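Local atomic coordinates of GH5 (Bacteroidetes bacterium AC2a, PDB entry 4YHG), a protein that acts as a glycoside hydrolase family 5 endoglucanase, cleaving beta-1,4-glucosidic bonds within cellulose chains. Residues Tyr214-Asp219 against Ala239-Asp244; Arg235-Val240 against Pro290-Glu295. The protein carries 1 engineered substitution. One frame throughout, in Å; residues are numbered along the deposited sequence.

Interaction 1: residues Tyr214-Asp219 against Ala239-Asp244; sequences YVCNPD and AVHSYD. With BGC (beta-D-glucopyranose), chain C.
Cys-216 and His-241 meet because both first torsions set the group beyond CB anti to its own carbonyl carbon, with chi1 -69° for the cysteine and -66° for the histidine. The thiol thus lands over one face of the imidazole, SG lying 3.5 Å from the His-241 ring centroid and close to the ring normal. CB of Cys-216 backs it up over the same face, 3.5 Å from His-241 CG, which adds a CH-pi contact to the sulfur-aromatic one. The backbones are pinned alongside: His-241 N donates to Cys-216 O at 3.1 Å, nearly straight (167° at the hydrogen), in the carbonyl plane and on a lone pair. An alanine in place of His-241 would probably keep that backbone bond but leave the cysteine sulfur without its aromatic partner and open a gap beside the sugar, where His-241 CE1 now stands 3.8 Å from BGC O2.

Two residues on, Pro-218 at the start of helix 218-224 lays CD 3.5 Å from His-241 O and CA 4.1 Å from Val-240 CG1, while Asn-217 caps the new helix through Leu-220 N. Past the contact, Ser-242 OG accepts from Asp-244 N in an ST turn and donates to Asp-244 OD2. The cysteine and proline contacts join the start of helix 218-224 and the loop ahead of it to the strand that completes a beta-alpha-beta unit of the TIM barrel, at the glycan pocket that His-241 and Tyr-243 help line.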
loop_
_atom_site.group_PDB
_atom_site.type_symbol
_atom_site.label_atom_id
_atom_site.label_comp_id
_atom_site.label_asym_id
_atom_site.label_seq_id
_atom_site.Cartn_x
_atom_site.Cartn_y
_atom_site.Cartn_z
ATOM N N TYR A 214 3.180 11.036 -5.899
ATOM C CA TYR A 214 4.331 11.396 -5.072
ATOM C C TYR A 214 4.148 10.957 -3.601
ATOM O O TYR A 214 3.131 11.216 -2.997
ATOM C CB TYR A 214 4.641 12.904 -5.170
ATOM C CG TYR A 214 6.037 13.267 -4.679
ATOM C CD1 TYR A 214 6.321 13.398 -3.304
ATOM C CD2 TYR A 214 7.071 13.459 -5.569
ATOM C CE1 TYR A 214 7.605 13.707 -2.854
ATOM C CE2 TYR A 214 8.346 13.782 -5.132
ATOM C CZ TYR A 214 8.612 13.902 -3.779
ATOM O OH TYR A 214 9.892 14.212 -3.385
ATOM N N VAL A 215 5.149 10.257 -3.070
ATOM C CA VAL A 215 5.144 9.687 -1.707
ATOM C C VAL A 215 3.802 9.054 -1.290
ATOM O O VAL A 215 3.495 8.939 -0.117
ATOM C CB VAL A 215 5.695 10.710 -0.654
ATOM C CG1 VAL A 215 4.617 11.680 -0.156
ATOM C CG2 VAL A 215 6.335 9.975 0.517
ATOM N N CYS A 216 3.032 8.598 -2.271
ATOM C CA CYS A 216 1.715 8.011 -2.024
ATOM C C CYS A 216 0.733 8.933 -1.293
ATOM O O CYS A 216 -0.198 8.456 -0.638
ATOM C CB CYS A 216 1.843 6.689 -1.252
ATOM S SG CYS A 216 2.585 5.358 -2.212
ATOM N N ASN A 217 0.941 10.238 -1.424
ATOM C CA ASN A 217 0.102 11.222 -0.782
ATOM C C ASN A 217 -1.127 11.429 -1.666
ATOM O O ASN A 217 -0.979 11.770 -2.828
ATOM C CB ASN A 217 0.865 12.540 -0.611
ATOM C CG ASN A 217 0.030 13.616 0.068
ATOM O OD1 ASN A 217 -0.558 14.469 -0.591
ATOM N ND2 ASN A 217 -0.029 13.572 1.387
ATOM N N PRO A 218 -2.340 11.211 -1.120
ATOM C CA PRO A 218 -3.595 11.405 -1.893
ATOM C C PRO A 218 -3.715 12.741 -2.624
ATOM O O PRO A 218 -4.066 12.749 -3.799
ATOM C CB PRO A 218 -4.681 11.288 -0.827
ATOM C CG PRO A 218 -4.095 10.364 0.193
ATOM C CD PRO A 218 -2.605 10.601 0.201
ATOM N N ASP A 219 -3.392 13.845 -1.958
ATOM C CA ASP A 219 -3.527 15.168 -2.570
ATOM C C ASP A 219 -2.495 15.424 -3.667
ATOM O O ASP A 219 -2.849 15.952 -4.721
ATOM C CB ASP A 219 -3.492 16.277 -1.502
ATOM C CG ASP A 219 -4.776 16.307 -0.666
ATOM O OD1 ASP A 219 -5.869 16.080 -1.242
ATOM O OD2 ASP A 219 -4.695 16.521 0.569
ATOM N N ALA A 239 -3.020 3.873 -6.652
ATOM C CA ALA A 239 -2.569 3.421 -5.350
ATOM C C ALA A 239 -2.214 4.616 -4.499
ATOM O O ALA A 239 -1.515 5.498 -4.965
ATOM C CB ALA A 239 -1.372 2.512 -5.486
ATOM N N VAL A 240 -2.718 4.645 -3.263
ATOM C CA VAL A 240 -2.412 5.711 -2.303
ATOM C C VAL A 240 -2.150 5.051 -0.948
ATOM O O VAL A 240 -2.415 3.872 -0.798
ATOM C CB VAL A 240 -3.562 6.722 -2.169
ATOM C CG1 VAL A 240 -3.660 7.632 -3.379
ATOM C CG2 VAL A 240 -4.884 6.024 -1.935
ATOM N N HIS A 241 -1.585 5.803 -0.008
ATOM C CA HIS A 241 -1.395 5.377 1.376
ATOM C C HIS A 241 -1.975 6.442 2.286
ATOM O O HIS A 241 -1.982 7.604 1.921
ATOM C CB HIS A 241 0.081 5.301 1.779
ATOM C CG HIS A 241 0.866 4.249 1.080
ATOM N ND1 HIS A 241 2.217 4.081 1.297
ATOM C CD2 HIS A 241 0.506 3.306 0.185
ATOM C CE1 HIS A 241 2.660 3.092 0.544
ATOM N NE2 HIS A 241 1.640 2.599 -0.131
ATOM N N SER A 242 -2.395 6.056 3.487
ATOM C CA SER A 242 -2.734 7.047 4.495
ATOM C C SER A 242 -2.572 6.517 5.877
ATOM O O SER A 242 -3.188 5.500 6.232
ATOM C CB SER A 242 -4.174 7.530 4.351
ATOM O OG SER A 242 -4.521 8.385 5.440
ATOM N N TYR A 243 -1.746 7.223 6.649
ATOM C CA TYR A 243 -1.631 7.013 8.089
ATOM C C TYR A 243 -2.052 8.318 8.793
ATOM O O TYR A 243 -1.411 8.743 9.746
ATOM C CB TYR A 243 -0.180 6.656 8.436
ATOM C CG TYR A 243 0.328 5.375 7.807
ATOM C CD1 TYR A 243 0.162 4.147 8.449
ATOM C CD2 TYR A 243 0.989 5.382 6.584
ATOM C CE1 TYR A 243 0.638 2.968 7.887
ATOM C CE2 TYR A 243 1.463 4.210 6.016
ATOM C CZ TYR A 243 1.287 2.996 6.673
ATOM O OH TYR A 243 1.754 1.811 6.116
ATOM N N ASP A 244 -3.126 8.950 8.311
ATOM C CA ASP A 244 -3.489 10.291 8.766
ATOM C C ASP A 244 -4.452 10.243 9.958
ATOM O O ASP A 244 -5.368 9.409 9.970
ATOM C CB ASP A 244 -4.146 11.102 7.640
ATOM C CG ASP A 244 -3.208 11.333 6.462
ATOM O OD1 ASP A 244 -2.194 12.059 6.594
ATOM O OD2 ASP A 244 -3.482 10.750 5.406
HETATM C C2 BGC C . 6.206 2.401 3.589
HETATM C C3 BGC C . 6.252 1.212 4.589
HETATM C C4 BGC C . 6.443 1.794 6.005
HETATM C C5 BGC C . 5.226 2.649 6.322
HETATM C C6 BGC C . 5.109 3.031 7.800
HETATM C C1 BGC C . 5.263 3.562 4.046
HETATM O O1 BGC C . 5.505 4.788 3.307
HETATM O O2 BGC C . 5.813 1.929 2.286
HETATM O O3 BGC C . 7.281 0.248 4.225
HETATM O O4 BGC C . 6.665 0.816 7.027
HETATM O O5 BGC C . 5.338 3.817 5.478
HETATM O O6 BGC C . 6.159 3.946 8.121
#

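Interaction 2: residues Arg235-Val240 against Pro290-Glu295; sequences RLMVAV and PVYFGE. With BGC (beta-D-glucopyranose), chain C.
Val-238 is held by Pro-290 and Tyr-292 in a parallel ladder: its N donates to Pro-290 O at 2.8 Å, nearly straight, and its O takes Tyr-292 N at 2.9 Å. Val-240 repeats the pattern one step up, N to Tyr-292 O and O from Gly-294 N, this last bond short but bent to 137° at the hydrogen where the chain turns a corner. Just past that corner Glu-295, extended beyond CG, carries its carboxylate to the sugar. OE2 accepts from BGC O2 at 2.7 Å and also pairs with Arg-59, while OE1 takes Tyr-243 OH and lies 3.1 Å from BGC C1.

Packing differs on the two faces of the sheet. On the side of Ala-239 and Tyr-292, chi1 of 68° swings the tyrosine ring across its neighbour, putting CZ 3.5 Å from Ala-239 CB, with Ala-239 CA over the ring face; the hydroxyl itself bonds to Glu-160. Met-237 rests CE 3.8 Å from Tyr-292 CE1, its SD oblique to that ring in a looser Met-aromatic contact, and crosses Pro-290 at about a right angle, CG against CG. On the side of the valines, Val-240 CG2 sits over the Phe-293 ring, 3.5 Å from CE2, in a CH-pi contact, and helix 270-285 covers Val-238, Val-291 and Phe-293. This is the sixth-to-seventh strand pairing of a TIM barrel, ending on a strand-seven glutamate where family 5 glycosidases carry their nucleophile.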
loop_
_atom_site.group_PDB
_atom_site.type_symbol
_atom_site.label_atom_id
_atom_site.label_comp_id
_atom_site.label_asym_id
_atom_site.label_seq_id
_atom_site.Cartn_x
_atom_site.Cartn_y
_atom_site.Cartn_z
ATOM N N ARG A 235 -7.797 -0.789 -17.013
ATOM C CA ARG A 235 -6.963 -1.740 -16.244
ATOM C C ARG A 235 -5.902 -1.101 -15.356
ATOM O O ARG A 235 -4.953 -1.768 -14.962
ATOM C CB ARG A 235 -6.301 -2.761 -17.177
ATOM C CG ARG A 235 -7.299 -3.658 -17.885
ATOM C CD ARG A 235 -8.070 -4.561 -16.932
ATOM N NE ARG A 235 -9.285 -5.094 -17.550
ATOM C CZ ARG A 235 -9.801 -6.304 -17.313
ATOM N NH1 ARG A 235 -9.223 -7.154 -16.474
ATOM N NH2 ARG A 235 -10.918 -6.673 -17.912
ATOM N N LEU A 236 -6.078 0.179 -15.046
ATOM C CA LEU A 236 -5.230 0.884 -14.106
ATOM C C LEU A 236 -6.021 1.310 -12.890
ATOM O O LEU A 236 -7.149 1.776 -13.017
ATOM C CB LEU A 236 -4.635 2.129 -14.758
ATOM C CG LEU A 236 -3.776 1.869 -16.006
ATOM C CD1 LEU A 236 -3.302 3.179 -16.635
ATOM C CD2 LEU A 236 -2.610 0.955 -15.636
ATOM N N MET A 237 -5.397 1.156 -11.723
ATOM C CA MET A 237 -5.922 1.587 -10.446
ATOM C C MET A 237 -4.963 2.585 -9.815
ATOM O O MET A 237 -3.751 2.489 -10.020
ATOM C CB MET A 237 -6.026 0.384 -9.517
ATOM C CG MET A 237 -6.555 -0.860 -10.213
ATOM S SD MET A 237 -7.224 -1.980 -9.017
ATOM C CE MET A 237 -5.716 -2.729 -8.441
ATOM N N VAL A 238 -5.500 3.525 -9.030
ATOM C CA VAL A 238 -4.662 4.484 -8.344
ATOM C C VAL A 238 -4.317 3.963 -6.939
ATOM O O VAL A 238 -5.208 3.662 -6.131
ATOM C CB VAL A 238 -5.326 5.861 -8.285
ATOM C CG1 VAL A 238 -4.467 6.826 -7.475
ATOM C CG2 VAL A 238 -5.523 6.430 -9.686
ATOM N N ALA A 239 -3.020 3.873 -6.652
ATOM C CA ALA A 239 -2.569 3.421 -5.350
ATOM C C ALA A 239 -2.214 4.616 -4.499
ATOM O O ALA A 239 -1.515 5.498 -4.965
ATOM C CB ALA A 239 -1.372 2.512 -5.486
ATOM N N VAL A 240 -2.718 4.645 -3.263
ATOM C CA VAL A 240 -2.412 5.711 -2.303
ATOM C C VAL A 240 -2.150 5.051 -0.948
ATOM O O VAL A 240 -2.415 3.872 -0.798
ATOM C CB VAL A 240 -3.562 6.722 -2.169
ATOM C CG1 VAL A 240 -3.660 7.632 -3.379
ATOM C CG2 VAL A 240 -4.884 6.024 -1.935
ATOM N N PRO A 290 -10.543 2.965 -10.532
ATOM C CA PRO A 290 -10.448 2.493 -9.150
ATOM C C PRO A 290 -9.302 3.090 -8.335
ATOM O O PRO A 290 -8.264 3.430 -8.878
ATOM C CB PRO A 290 -10.272 0.977 -9.286
ATOM C CG PRO A 290 -9.939 0.712 -10.705
ATOM C CD PRO A 290 -10.401 1.878 -11.523
ATOM N N VAL A 291 -9.520 3.197 -7.028
ATOM C CA VAL A 291 -8.529 3.645 -6.076
ATOM C C VAL A 291 -8.431 2.583 -4.995
ATOM O O VAL A 291 -9.450 2.069 -4.566
ATOM C CB VAL A 291 -8.981 4.968 -5.403
ATOM C CG1 VAL A 291 -8.013 5.414 -4.292
ATOM C CG2 VAL A 291 -9.175 6.059 -6.431
ATOM N N TYR A 292 -7.232 2.264 -4.536
ATOM C CA TYR A 292 -7.081 1.466 -3.318
ATOM C C TYR A 292 -6.005 2.049 -2.408
ATOM O O TYR A 292 -5.110 2.748 -2.871
ATOM C CB TYR A 292 -6.745 -0.003 -3.653
ATOM C CG TYR A 292 -5.367 -0.221 -4.263
ATOM C CD1 TYR A 292 -5.157 -0.049 -5.627
ATOM C CD2 TYR A 292 -4.296 -0.610 -3.481
ATOM C CE1 TYR A 292 -3.898 -0.241 -6.178
ATOM C CE2 TYR A 292 -3.052 -0.808 -4.016
ATOM C CZ TYR A 292 -2.842 -0.617 -5.366
ATOM O OH TYR A 292 -1.588 -0.804 -5.922
ATOM N N PHE A 293 -6.107 1.791 -1.109
ATOM C CA PHE A 293 -5.051 2.190 -0.182
ATOM C C PHE A 293 -4.157 0.979 -0.099
ATOM O O PHE A 293 -4.570 -0.072 0.405
ATOM C CB PHE A 293 -5.616 2.635 1.192
ATOM C CG PHE A 293 -6.178 4.065 1.182
ATOM C CD1 PHE A 293 -7.493 4.311 0.778
ATOM C CD2 PHE A 293 -5.371 5.147 1.477
ATOM C CE1 PHE A 293 -8.006 5.606 0.720
ATOM C CE2 PHE A 293 -5.865 6.429 1.419
ATOM C CZ PHE A 293 -7.189 6.660 1.041
ATOM N N GLY A 294 -2.968 1.098 -0.681
ATOM C CA GLY A 294 -1.952 0.055 -0.580
ATOM C C GLY A 294 -1.520 -0.127 0.865
ATOM O O GLY A 294 -1.148 -1.235 1.281
ATOM N N GLU A 295 -1.542 0.974 1.615
ATOM C CA GLU A 295 -1.237 0.955 3.035
ATOM C C GLU A 295 -2.107 1.974 3.772
ATOM O O GLU A 295 -2.262 3.111 3.319
ATOM C CB GLU A 295 0.219 1.310 3.294
ATOM C CG GLU A 295 1.254 0.378 2.678
ATOM C CD GLU A 295 2.673 0.831 2.969
ATOM O OE1 GLU A 295 2.861 1.653 3.908
ATOM O OE2 GLU A 295 3.609 0.362 2.289
HETATM C C2 BGC C . 6.206 2.401 3.589
HETATM C C3 BGC C . 6.252 1.212 4.589
HETATM C C4 BGC C . 6.443 1.794 6.005
HETATM C C5 BGC C . 5.226 2.649 6.322
HETATM C C6 BGC C . 5.109 3.031 7.800
HETATM C C1 BGC C . 5.263 3.562 4.046
HETATM O O1 BGC C . 5.505 4.788 3.307
HETATM O O2 BGC C . 5.813 1.929 2.286
HETATM O O3 BGC C . 7.281 0.248 4.225
HETATM O O4 BGC C . 6.665 0.816 7.027
HETATM O O5 BGC C . 5.338 3.817 5.478
HETATM O O6 BGC C . 6.159 3.946 8.121
#

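Strand 236-242 serves both contacts, and Ala-239 and Val-240 belong to both; the two centres lie about 10 Å apart. Along the chain, 214-219 comes first, then the shared strand, then 290-295, so interaction 1 ties the strand to the loop and first turn of helix 218-224, the helix that precedes it in the beta-alpha-beta unit, and interaction 2 zips it to the next strand of the eight-stranded barrel. They meet at the pocket end: besides the tie from Tyr-243, Ser-242 N reaches Glu-295 O, and the His-241 ring packs on the Glu-295 carboxylate. The ends of the two neighbouring strands thus supply part of the pocket wall.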